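Long-range contact in phosphoribosylaminoimidazole-succinocarboxamide synthase (Saccharomyces cerevisiae, PDB 2CNQ), which catalyses the ATP-dependent joining of L-aspartate to the carboxylate of CAIR, giving SAICAR in de novo purine biosynthesis: residues 187-199 / 216-229. Sequence-based numbering, arbitrary orientation. Where two conformers were deposited one is given.
Sequences LSRRVAELAVKLY and TKFEFGIDEKTNEI. With AMZ (aminoimidazole 4-carboxamide ribonucleotide), chain C; ADP (adenosine-5'-diphosphate), chain B; SO4 (sulfate ion), chain K.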
ATOM      1  N   LEU A 187      -2.728   6.116 -21.427  1.00 10.21           N
ATOM      2  CA  LEU A 187      -2.333   5.322 -20.305  1.00 10.21           C
ATOM      3  C   LEU A 187      -2.951   5.852 -19.046  1.00  9.06           C
ATOM      4  O   LEU A 187      -3.412   5.094 -18.223  1.00  9.87           O
ATOM      5  CB  LEU A 187      -0.832   5.269 -20.195  1.00 10.29           C
ATOM      6  CG  LEU A 187      -0.332   4.420 -19.049  1.00 10.23           C
ATOM      7  CD1 LEU A 187      -0.811   2.985 -19.154  1.00 12.06           C
ATOM      8  CD2 LEU A 187       1.168   4.499 -18.992  1.00 11.01           C
ATOM      9  N   SER A 188      -2.978   7.155 -18.869  1.00  9.45           N
ATOM     10  CA  SER A 188      -3.554   7.702 -17.654  1.00  9.30           C
ATOM     11  C   SER A 188      -4.998   7.332 -17.516  1.00  8.38           C
ATOM     12  O   SER A 188      -5.452   7.035 -16.434  1.00  8.76           O
ATOM     13  CB  SER A 188      -3.449   9.221 -17.682  0.74 10.06           C
ATOM     14  OG  SER A 188      -3.917   9.831 -16.480  0.74 11.46           O
ATOM     15  N   ARG A 189      -5.753   7.365 -18.595  1.00  8.25           N
ATOM     16  CA  ARG A 189      -7.132   6.990 -18.507  1.00  8.54           C
ATOM     17  C   ARG A 189      -7.231   5.516 -18.180  1.00  8.16           C
ATOM     18  O   ARG A 189      -8.063   5.138 -17.388  1.00  8.28           O
ATOM     19  CB  ARG A 189      -7.845   7.274 -19.805  1.00  9.38           C
ATOM     20  CG  ARG A 189      -9.335   7.000 -19.673  1.00 10.92           C
ATOM     21  CD  ARG A 189      -9.996   7.129 -20.975  1.00 12.48           C
ATOM     22  NE  ARG A 189     -11.437   7.035 -20.906  1.00 15.41           N
ATOM     23  CZ  ARG A 189     -12.251   8.071 -20.842  0.80 16.28           C
ATOM     24  NH1 ARG A 189     -13.550   7.857 -20.804  0.80 16.49           N
ATOM     25  NH2 ARG A 189     -11.787   9.301 -20.814  0.80 16.69           N
ATOM     26  N   ARG A 190      -6.410   4.689 -18.791  1.00  8.21           N
ATOM     27  CA  ARG A 190      -6.456   3.291 -18.506  1.00  8.45           C
ATOM     28  C   ARG A 190      -6.141   3.043 -17.059  1.00  7.98           C
ATOM     29  O   ARG A 190      -6.755   2.215 -16.423  1.00  7.95           O
ATOM     30  CB  ARG A 190      -5.472   2.536 -19.352  1.00  8.88           C
ATOM     31  CG  ARG A 190      -5.867   2.448 -20.778  1.00 11.23           C
ATOM     32  CD  ARG A 190      -4.759   1.905 -21.606  1.00 12.30           C
ATOM     33  NE  ARG A 190      -4.437   0.551 -21.216  1.00 14.46           N
ATOM     34  CZ  ARG A 190      -3.296  -0.066 -21.482  1.00 16.66           C
ATOM     35  NH1 ARG A 190      -2.317   0.557 -22.106  1.00 19.88           N
ATOM     36  NH2 ARG A 190      -3.141  -1.323 -21.107  1.00 18.02           N
ATOM     37  N   VAL A 191      -5.151   3.738 -16.541  1.00  8.01           N
ATOM     38  CA  VAL A 191      -4.786   3.645 -15.158  1.00  8.15           C
ATOM     39  C   VAL A 191      -5.960   4.032 -14.304  1.00  7.33           C
ATOM     40  O   VAL A 191      -6.298   3.317 -13.359  1.00  7.84           O
ATOM     41  CB  VAL A 191      -3.600   4.550 -14.882  1.00  8.61           C
ATOM     42  CG1 VAL A 191      -3.409   4.801 -13.418  1.00  8.89           C
ATOM     43  CG2 VAL A 191      -2.364   3.970 -15.516  1.00  9.33           C
ATOM     44  N   ALA A 192      -6.587   5.134 -14.599  1.00  7.65           N
ATOM     45  CA  ALA A 192      -7.680   5.581 -13.802  1.00  7.93           C
ATOM     46  C   ALA A 192      -8.790   4.592 -13.779  1.00  7.62           C
ATOM     47  O   ALA A 192      -9.361   4.299 -12.748  1.00  8.81           O
ATOM     48  CB  ALA A 192      -8.206   6.881 -14.370  1.00  8.64           C
ATOM     49  N   GLU A 193      -9.127   4.084 -14.935  1.00  7.55           N
ATOM     50  CA  GLU A 193     -10.255   3.215 -14.998  0.75  8.06           C
ATOM     51  C   GLU A 193      -9.967   1.909 -14.336  1.00  7.40           C
ATOM     52  O   GLU A 193     -10.807   1.392 -13.645  1.00  7.56           O
ATOM     53  CB  GLU A 193     -10.691   3.023 -16.413  0.75  8.70           C
ATOM     54  CG  GLU A 193     -11.287   4.287 -16.945  0.75  9.97           C
ATOM     55  CD  GLU A 193     -11.897   4.126 -18.278  0.75 12.48           C
ATOM     56  OE1 GLU A 193     -12.549   5.070 -18.719  0.75 17.00           O
ATOM     57  OE2 GLU A 193     -11.707   3.075 -18.900  0.75 15.96           O
ATOM     58  N   LEU A 194      -8.777   1.390 -14.514  1.00  6.91           N
ATOM     59  CA  LEU A 194      -8.445   0.136 -13.916  1.00  7.34           C
ATOM     60  C   LEU A 194      -8.393   0.309 -12.428  1.00  6.87           C
ATOM     61  O   LEU A 194      -8.878  -0.518 -11.691  1.00  7.13           O
ATOM     62  CB  LEU A 194      -7.118  -0.343 -14.426  1.00  7.34           C
ATOM     63  CG  LEU A 194      -6.600  -1.620 -13.802  1.00  8.42           C
ATOM     64  CD1 LEU A 194      -7.573  -2.748 -14.030  1.00  9.43           C
ATOM     65  CD2 LEU A 194      -5.263  -1.951 -14.363  1.00  9.48           C
ATOM     66  N   ALA A 195      -7.776   1.369 -11.970  1.00  6.66           N
ATOM     67  CA  ALA A 195      -7.660   1.560 -10.548  1.00  7.06           C
ATOM     68  C   ALA A 195      -9.019   1.627  -9.913  1.00  6.60           C
ATOM     69  O   ALA A 195      -9.235   1.048  -8.871  1.00  6.70           O
ATOM     70  CB  ALA A 195      -6.877   2.812 -10.276  1.00  7.78           C
ATOM     71  N   VAL A 196      -9.941   2.359 -10.507  1.00  6.74           N
ATOM     72  CA  VAL A 196     -11.255   2.460  -9.939  1.00  7.30           C
ATOM     73  C   VAL A 196     -11.933   1.119  -9.985  1.00  7.33           C
ATOM     74  O   VAL A 196     -12.597   0.753  -9.045  1.00  7.51           O
ATOM     75  CB  VAL A 196     -12.073   3.539 -10.624  1.00  7.83           C
ATOM     76  CG1 VAL A 196     -13.524   3.416 -10.301  1.00  8.89           C
ATOM     77  CG2 VAL A 196     -11.521   4.889 -10.221  1.00  8.43           C
ATOM     78  N   LYS A 197     -11.763   0.387 -11.052  1.00  7.34           N
ATOM     79  CA  LYS A 197     -12.369  -0.907 -11.148  1.00  8.15           C
ATOM     80  C   LYS A 197     -11.871  -1.825 -10.058  1.00  7.54           C
ATOM     81  O   LYS A 197     -12.635  -2.489  -9.401  1.00  8.06           O
ATOM     82  CB  LYS A 197     -12.076  -1.486 -12.499  0.51  8.65           C
ATOM     83  CG  LYS A 197     -12.888  -2.689 -12.786  0.51 11.46           C
ATOM     84  CD  LYS A 197     -12.618  -3.242 -14.148  0.51 12.33           C
ATOM     85  CE  LYS A 197     -13.197  -2.407 -15.227  0.51 16.26           C
ATOM     86  NZ  LYS A 197     -13.242  -3.181 -16.502  0.51 18.40           N
ATOM     87  N   LEU A 198     -10.557  -1.863  -9.879  1.00  7.00           N
ATOM     88  CA  LEU A 198      -9.987  -2.702  -8.857  1.00  7.19           C
ATOM     89  C   LEU A 198     -10.453  -2.264  -7.513  1.00  6.81           C
ATOM     90  O   LEU A 198     -10.847  -3.062  -6.693  1.00  7.27           O
ATOM     91  CB  LEU A 198      -8.479  -2.694  -8.918  1.00  7.01           C
ATOM     92  CG  LEU A 198      -7.857  -3.168 -10.208  1.00  7.43           C
ATOM     93  CD1 LEU A 198      -6.373  -3.039 -10.134  1.00  8.63           C
ATOM     94  CD2 LEU A 198      -8.251  -4.581 -10.524  1.00  8.51           C
ATOM     95  N   TYR A 199     -10.386  -0.988  -7.260  1.00  6.76           N
ATOM     96  CA  TYR A 199     -10.823  -0.482  -5.997  1.00  6.98           C
ATOM     97  C   TYR A 199     -12.254  -0.849  -5.729  1.00  7.00           C
ATOM     98  O   TYR A 199     -12.570  -1.293  -4.661  1.00  7.22           O
ATOM     99  CB  TYR A 199     -10.665   1.030  -5.936  1.00  7.29           C
ATOM    100  CG  TYR A 199     -11.375   1.604  -4.779  1.00  7.02           C
ATOM    101  CD1 TYR A 199     -10.808   1.620  -3.549  1.00  7.51           C
ATOM    102  CD2 TYR A 199     -12.637   2.102  -4.926  1.00  7.45           C
ATOM    103  CE1 TYR A 199     -11.505   2.098  -2.462  1.00  7.55           C
ATOM    104  CE2 TYR A 199     -13.341   2.577  -3.856  1.00  7.87           C
ATOM    105  CZ  TYR A 199     -12.761   2.571  -2.624  1.00  7.13           C
ATOM    106  OH  TYR A 199     -13.523   3.047  -1.619  1.00  8.21           O
ATOM    107  N   THR A 216      -7.118   4.139  -1.189  1.00  5.56           N
ATOM    108  CA  THR A 216      -5.986   3.278  -1.297  1.00  5.93           C
ATOM    109  C   THR A 216      -5.075   3.812  -2.359  1.00  5.52           C
ATOM    110  O   THR A 216      -5.496   4.509  -3.246  1.00  6.31           O
ATOM    111  CB  THR A 216      -6.423   1.859  -1.661  1.00  5.95           C
ATOM    112  OG1 THR A 216      -5.368   0.958  -1.401  1.00  6.11           O
ATOM    113  CG2 THR A 216      -6.832   1.703  -3.076  1.00  6.61           C
ATOM    114  N   LYS A 217      -3.826   3.427  -2.248  1.00  5.58           N
ATOM    115  CA  LYS A 217      -2.816   3.714  -3.216  1.00  5.56           C
ATOM    116  C   LYS A 217      -2.363   2.454  -3.835  1.00  5.66           C
ATOM    117  O   LYS A 217      -1.843   1.582  -3.163  1.00  5.96           O
ATOM    118  CB  LYS A 217      -1.665   4.427  -2.548  1.00  5.89           C
ATOM    119  CG  LYS A 217      -0.536   4.789  -3.479  1.00  6.65           C
ATOM    120  CD  LYS A 217       0.499   3.731  -3.706  1.00  6.83           C
ATOM    121  CE  LYS A 217       1.338   3.493  -2.501  1.00  7.95           C
ATOM    122  NZ  LYS A 217       2.283   2.362  -2.668  1.00  7.76           N
ATOM    123  N   PHE A 218      -2.565   2.342  -5.121  1.00  5.81           N
ATOM    124  CA  PHE A 218      -2.007   1.275  -5.910  1.00  6.04           C
ATOM    125  C   PHE A 218      -0.760   1.795  -6.574  1.00  6.03           C
ATOM    126  O   PHE A 218      -0.600   2.964  -6.782  1.00  6.51           O
ATOM    127  CB  PHE A 218      -2.967   0.856  -6.996  1.00  6.64           C
ATOM    128  CG  PHE A 218      -4.268   0.315  -6.540  1.00  6.14           C
ATOM    129  CD1 PHE A 218      -4.339  -0.789  -5.734  1.00  6.70           C
ATOM    130  CD2 PHE A 218      -5.430   0.889  -6.964  1.00  7.51           C
ATOM    131  CE1 PHE A 218      -5.544  -1.319  -5.407  1.00  7.22           C
ATOM    132  CE2 PHE A 218      -6.648   0.367  -6.622  1.00  8.18           C
ATOM    133  CZ  PHE A 218      -6.709  -0.728  -5.849  1.00  7.47           C
ATOM    134  N   GLU A 219       0.066   0.866  -6.983  1.00  6.07           N
ATOM    135  CA  GLU A 219       1.109   1.119  -7.914  1.00  6.24           C
ATOM    136  C   GLU A 219       0.953   0.198  -9.059  1.00  5.90           C
ATOM    137  O   GLU A 219       0.646  -0.966  -8.905  1.00  6.04           O
ATOM    138  CB  GLU A 219       2.477   0.952  -7.304  1.00  7.02           C
ATOM    139  CG  GLU A 219       2.707   1.926  -6.200  1.00  8.43           C
ATOM    140  CD  GLU A 219       4.109   1.988  -5.708  1.00  7.84           C
ATOM    141  OE1 GLU A 219       4.279   2.479  -4.575  1.00  8.02           O
ATOM    142  OE2 GLU A 219       5.015   1.564  -6.441  1.00  8.25           O
ATOM    143  N   PHE A 220       1.154   0.755 -10.222  1.00  6.26           N
ATOM    144  CA  PHE A 220       1.064   0.018 -11.445  1.00  6.64           C
ATOM    145  C   PHE A 220       2.354   0.100 -12.193  1.00  7.10           C
ATOM    146  O   PHE A 220       3.016   1.119 -12.207  1.00  7.60           O
ATOM    147  CB  PHE A 220       0.014   0.641 -12.345  0.75  6.85           C
ATOM    148  CG  PHE A 220      -1.427   0.518 -11.907  0.75  6.93           C
ATOM    149  CD1 PHE A 220      -1.855  -0.351 -10.929  0.75  7.97           C
ATOM    150  CD2 PHE A 220      -2.392   1.290 -12.521  0.75  6.87           C
ATOM    151  CE1 PHE A 220      -3.203  -0.426 -10.625  0.75  8.07           C
ATOM    152  CE2 PHE A 220      -3.729   1.164 -12.208  0.75  7.09           C
ATOM    153  CZ  PHE A 220      -4.116   0.309 -11.287  0.75  7.50           C
ATOM    154  N   GLY A 221       2.663  -0.973 -12.856  1.00  7.21           N
ATOM    155  CA  GLY A 221       3.667  -1.020 -13.862  1.00  7.89           C
ATOM    156  C   GLY A 221       3.028  -1.160 -15.197  1.00  8.06           C
ATOM    157  O   GLY A 221       1.820  -1.282 -15.339  1.00  8.60           O
ATOM    158  N   ILE A 222       3.875  -1.141 -16.195  1.00  9.48           N
ATOM    159  CA  ILE A 222       3.423  -1.276 -17.538  1.00 10.79           C
ATOM    160  C   ILE A 222       4.369  -2.212 -18.216  1.00 10.82           C
ATOM    161  O   ILE A 222       5.563  -2.030 -18.208  1.00 11.46           O
ATOM    162  CB  ILE A 222       3.333   0.093 -18.233  1.00 12.04           C
ATOM    163  CG1 ILE A 222       2.831  -0.048 -19.664  1.00 13.10           C
ATOM    164  CG2 ILE A 222       4.644   0.862 -18.191  1.00 12.90           C
ATOM    165  CD1 ILE A 222       1.407  -0.396 -19.772  1.00 15.29           C
ATOM    166  N   ASP A 223       3.815  -3.232 -18.817  1.00 11.45           N
ATOM    167  CA  ASP A 223       4.574  -4.141 -19.636  1.00 13.16           C
ATOM    168  C   ASP A 223       4.344  -3.696 -21.034  1.00 15.05           C
ATOM    169  O   ASP A 223       3.296  -3.957 -21.635  1.00 16.25           O
ATOM    170  CB  ASP A 223       4.085  -5.562 -19.467  1.00 14.19           C
ATOM    171  CG  ASP A 223       4.830  -6.510 -20.336  1.00 16.43           C
ATOM    172  OD1 ASP A 223       5.476  -6.062 -21.308  1.00 19.21           O
ATOM    173  OD2 ASP A 223       4.781  -7.702 -20.040  1.00 20.07           O
ATOM    174  N   GLU A 224       5.336  -3.001 -21.549  1.00 17.36           N
ATOM    175  CA  GLU A 224       5.186  -2.390 -22.853  1.00 20.13           C
ATOM    176  C   GLU A 224       5.250  -3.426 -23.986  1.00 19.80           C
ATOM    177  O   GLU A 224       4.899  -3.113 -25.120  1.00 21.68           O
ATOM    178  CB  GLU A 224       6.180  -1.233 -23.011  1.00 21.42           C
ATOM    179  CG  GLU A 224       6.223  -0.343 -21.768  1.00 23.94           C
ATOM    180  CD  GLU A 224       6.590   1.095 -22.033  1.00 24.62           C
ATOM    181  OE1 GLU A 224       5.713   1.858 -22.497  1.00 30.77           O
ATOM    182  OE2 GLU A 224       7.737   1.475 -21.742  1.00 28.23           O
ATOM    183  N   LYS A 225       5.650  -4.654 -23.679  0.70 19.34           N
ATOM    184  CA  LYS A 225       5.682  -5.717 -24.678  0.70 19.34           C
ATOM    185  C   LYS A 225       4.285  -6.279 -24.926  0.70 17.90           C
ATOM    186  O   LYS A 225       3.930  -6.561 -26.067  0.70 18.63           O
ATOM    187  CB  LYS A 225       6.627  -6.835 -24.248  0.70 19.97           C
ATOM    188  CG  LYS A 225       8.056  -6.373 -23.986  0.70 21.33           C
ATOM    189  CD  LYS A 225       9.074  -7.447 -23.801  0.30 20.77           C
ATOM    190  CE  LYS A 225      10.495  -6.936 -23.677  0.30 20.85           C
ATOM    191  NZ  LYS A 225       9.898  -9.754 -23.844  0.20 21.43           N
ATOM    192  N   THR A 226       3.496  -6.434 -23.865  0.70 16.48           N
ATOM    193  CA  THR A 226       2.142  -6.969 -23.970  0.70 16.72           C
ATOM    194  C   THR A 226       1.067  -5.869 -23.881  0.70 15.09           C
ATOM    195  O   THR A 226      -0.123  -6.137 -24.008  0.70 15.76           O
ATOM    196  CB  THR A 226       1.901  -7.975 -22.840  0.70 17.09           C
ATOM    197  OG1 THR A 226       2.074  -7.310 -21.589  0.70 17.36           O
ATOM    198  CG2 THR A 226       2.884  -9.141 -22.920  0.70 18.45           C
ATOM    199  N   ASN A 227       1.494  -4.637 -23.649  0.70 13.92           N
ATOM    200  CA  ASN A 227       0.588  -3.536 -23.376  0.70 14.09           C
ATOM    201  C   ASN A 227      -0.401  -3.876 -22.291  0.70 13.23           C
ATOM    202  O   ASN A 227      -1.583  -3.541 -22.347  0.70 13.96           O
ATOM    203  CB  ASN A 227      -0.163  -3.082 -24.600  0.70 14.17           C
ATOM    204  CG  ASN A 227      -0.789  -1.727 -24.407  0.70 14.15           C
ATOM    205  OD1 ASN A 227      -0.311  -0.900 -23.632  0.70 15.50           O
ATOM    206  ND2 ASN A 227      -1.839  -1.468 -25.157  0.70 17.92           N
ATOM    207  N   GLU A 228       0.208  -4.310 -21.174  0.70 10.24           N
ATOM    208  CA  GLU A 228      -0.593  -4.578 -19.976  0.70 10.41           C
ATOM    209  C   GLU A 228      -0.147  -3.792 -18.815  0.70  9.44           C
ATOM    210  O   GLU A 228       1.025  -3.752 -18.554  0.70 10.25           O
ATOM    211  CB  GLU A 228      -0.532  -6.087 -19.697  0.70 11.51           C
ATOM    212  CG  GLU A 228      -1.258  -6.924 -20.785  0.70 14.56           C
ATOM    213  CD  GLU A 228      -1.159  -8.397 -20.540  0.70 14.98           C
ATOM    214  OE1 GLU A 228      -2.186  -9.023 -20.220  0.30 14.96           O
ATOM    215  OE2 GLU A 228      -0.033  -8.928 -20.636  0.30 14.48           O
ATOM    216  N   ILE A 229      -1.097  -3.217 -18.089  1.00  9.31           N
ATOM    217  CA  ILE A 229      -0.856  -2.624 -16.815  1.00  8.63           C
ATOM    218  C   ILE A 229      -0.689  -3.766 -15.833  1.00  8.23           C
ATOM    219  O   ILE A 229      -1.383  -4.764 -15.890  1.00  9.50           O
ATOM    220  CB  ILE A 229      -1.973  -1.704 -16.444  1.00  8.85           C
ATOM    221  CG1 ILE A 229      -2.005  -0.526 -17.404  1.00 10.70           C
ATOM    222  CG2 ILE A 229      -1.809  -1.214 -15.040  1.00  9.46           C
ATOM    223  CD1 ILE A 229      -3.228   0.326 -17.253  1.00 11.47           C
TER
HETATM  224  O5  AMZ C1308       2.798   5.221   0.121  1.00  9.49           O
HETATM  225  C6  AMZ C1308       2.407   6.231  -0.424  1.00  9.38           C
HETATM  226  N2  AMZ C1308       3.199   7.052  -1.105  1.00 12.14           N
HETATM  227  C3A AMZ C1308       1.004   6.597  -0.384  1.00  8.32           C
HETATM  228  C7A AMZ C1308       0.026   5.926   0.284  1.00  7.39           C
HETATM  229  N3  AMZ C1308       0.030   4.774   0.980  1.00  8.01           N
HETATM  230  N1  AMZ C1308       0.479   7.682  -0.979  1.00  9.38           N
HETATM  231  C5  AMZ C1308      -0.804   7.680  -0.699  1.00  8.47           C
HETATM  232  N   AMZ C1308      -1.095   6.619   0.088  1.00  7.34           N
HETATM  233  C1  AMZ C1308      -2.411   6.247   0.541  1.00  6.92           C
HETATM  234  C2  AMZ C1308      -2.742   6.715   1.926  1.00  7.55           C
HETATM  235  C3  AMZ C1308      -4.239   6.822   1.877  1.00  6.82           C
HETATM  236  O2  AMZ C1308      -4.740   5.515   2.049  1.00  7.62           O
HETATM  237  O1  AMZ C1308      -2.252   5.793   2.876  1.00  8.53           O
HETATM  238  O   AMZ C1308      -3.314   6.920  -0.292  1.00  7.66           O
HETATM  239  C   AMZ C1308      -4.467   7.289   0.449  1.00  7.29           C
HETATM  240  C4  AMZ C1308      -4.712   8.756   0.317  1.00  7.21           C
HETATM  241  O3  AMZ C1308      -3.765   9.446   1.116  1.00  7.76           O
HETATM  242  P   AMZ C1308      -3.929  11.024   1.289  1.00  7.96           P
HETATM  243  OP1 AMZ C1308      -3.581  11.656  -0.018  1.00  8.43           O
HETATM  244  O4  AMZ C1308      -2.933  11.364   2.372  1.00 10.32           O
HETATM  245  OP2 AMZ C1308      -5.338  11.338   1.676  1.00  7.87           O
HETATM  246  PB  ADP B1307       8.552   3.559  -0.748  1.00  7.97           P
HETATM  247  O1B ADP B1307       7.115   3.411  -0.555  1.00  9.67           O
HETATM  248  O2B ADP B1307       8.882   4.359  -1.936  1.00 11.30           O
HETATM  249  O3B ADP B1307       9.346   4.053   0.360  1.00 10.42           O
HETATM  250  PA  ADP B1307       8.750   0.728  -0.442  1.00  6.51           P
HETATM  251  O1A ADP B1307       7.301   0.518  -0.481  1.00  7.41           O
HETATM  252  O2A ADP B1307       9.458   0.577   0.819  1.00  6.59           O
HETATM  253  O3A ADP B1307       9.120   2.114  -1.084  1.00  7.60           O
HETATM  254  O5' ADP B1307       9.471  -0.223  -1.462  1.00  6.84           O
HETATM  255  C5' ADP B1307       8.936  -0.658  -2.692  1.00  6.92           C
HETATM  256  C4' ADP B1307       9.653   0.031  -3.814  1.00  6.78           C
HETATM  257  O4' ADP B1307       9.654  -0.887  -4.905  1.00  6.98           O
HETATM  258  C3' ADP B1307       8.956   1.255  -4.321  1.00  7.16           C
HETATM  259  O3' ADP B1307       9.880   2.114  -4.944  1.00  8.35           O
HETATM  260  C2' ADP B1307       8.061   0.693  -5.393  1.00  6.88           C
HETATM  261  O2' ADP B1307       7.625   1.642  -6.315  1.00  7.34           O
HETATM  262  C1' ADP B1307       8.968  -0.310  -5.997  1.00  6.68           C
HETATM  263  N9  ADP B1307       8.347  -1.384  -6.713  1.00  6.31           N
HETATM  264  C8  ADP B1307       7.216  -2.014  -6.387  1.00  6.39           C
HETATM  265  N7  ADP B1307       6.954  -3.023  -7.175  1.00  6.45           N
HETATM  266  C5  ADP B1307       7.966  -3.037  -8.058  1.00  6.68           C
HETATM  267  C6  ADP B1307       8.317  -3.869  -9.145  1.00  7.19           C
HETATM  268  N6  ADP B1307       7.574  -4.904  -9.481  1.00  7.23           N
HETATM  269  N1  ADP B1307       9.379  -3.559  -9.881  1.00  7.93           N
HETATM  270  C2  ADP B1307      10.146  -2.538  -9.511  1.00  8.26           C
HETATM  271  N3  ADP B1307       9.966  -1.740  -8.469  1.00  7.80           N
HETATM  272  C4  ADP B1307       8.868  -1.997  -7.761  1.00  6.87           C
HETATM  273  S   SO4 K1316       8.435 -11.217 -20.357  0.50 22.40           S
HETATM  274  O1  SO4 K1316       8.875  -9.834 -20.493  0.50 22.84           O
HETATM  275  O2  SO4 K1316       6.979 -11.236 -20.240  0.50 22.45           O
HETATM  276  O3  SO4 K1316       8.884 -11.990 -21.517  0.50 22.60           O
HETATM  277  O4  SO4 K1316       8.994 -11.781 -19.133  0.50 21.59           O
HETATM  278  O   HOH W   1      -3.897  -3.466 -19.042  1.00 17.02           O
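Phe-220 and Phe-218 meet helix 187-199 edge-on. The edge of Phe-220 abuts the helix backbone at Val-191 and Ala-195: CE2 lies 3.5 Å from Val-191 O, while CZ comes 3.8 Å from Ala-195 CA. Val-191 CG1 rests against its CD2, and Leu-198 CD1 and Leu-194 CD2 approach obliquely. One turn on, Phe-218 repeats the pose, its CE2 3.5 Å from Ala-195 O and its CZ beside Leu-198 CB. The small Ala-195 probably lets both rings come this close to the helix backbone. Tyr-199 CD1 meets Thr-216 CG2, which also lies over one face of Phe-218.

Toward the hairpin end, Ile-229 takes over. With CG1 anti to the carbonyl carbon (chi1 -66°) and the chain extended beyond it, CD1 reaches Arg-190 CB at 3.8 Å and also touches Leu-187 CD1; CG2 meets Leu-194 CD2 tip to tip at 3.6 Å.

The polar contact lies at this same end. Arg-190 bends at chi3 (63°) so that its guanidinium, one face covered by Ile-229 CD1, grips Asn-227 end-on: NH1 bonds OD1 at 2.9 Å and NH2 bonds the backbone O at 3.0 Å, each nitrogen lying above the carbonyl plane it meets. A water accepts from Ile-229 N and, weakly, from Arg-190 NH2. A methionine in place of Arg-190 would probably leave both Asn-227 oxygens without these donors and the turn less firmly tied to the helix.

That turn closes a beta hairpin between strands 211-223 and 228-245, with a G1 bulge in which Asn-227 and Glu-228 face Asp-223. The helix thus packs on one face of a mixed sheet, backing a strand whose alternate residues point to the other, where Lys-217 lies against AMZ and Glu-219 OE2 accepts from ADP O2' in the active site.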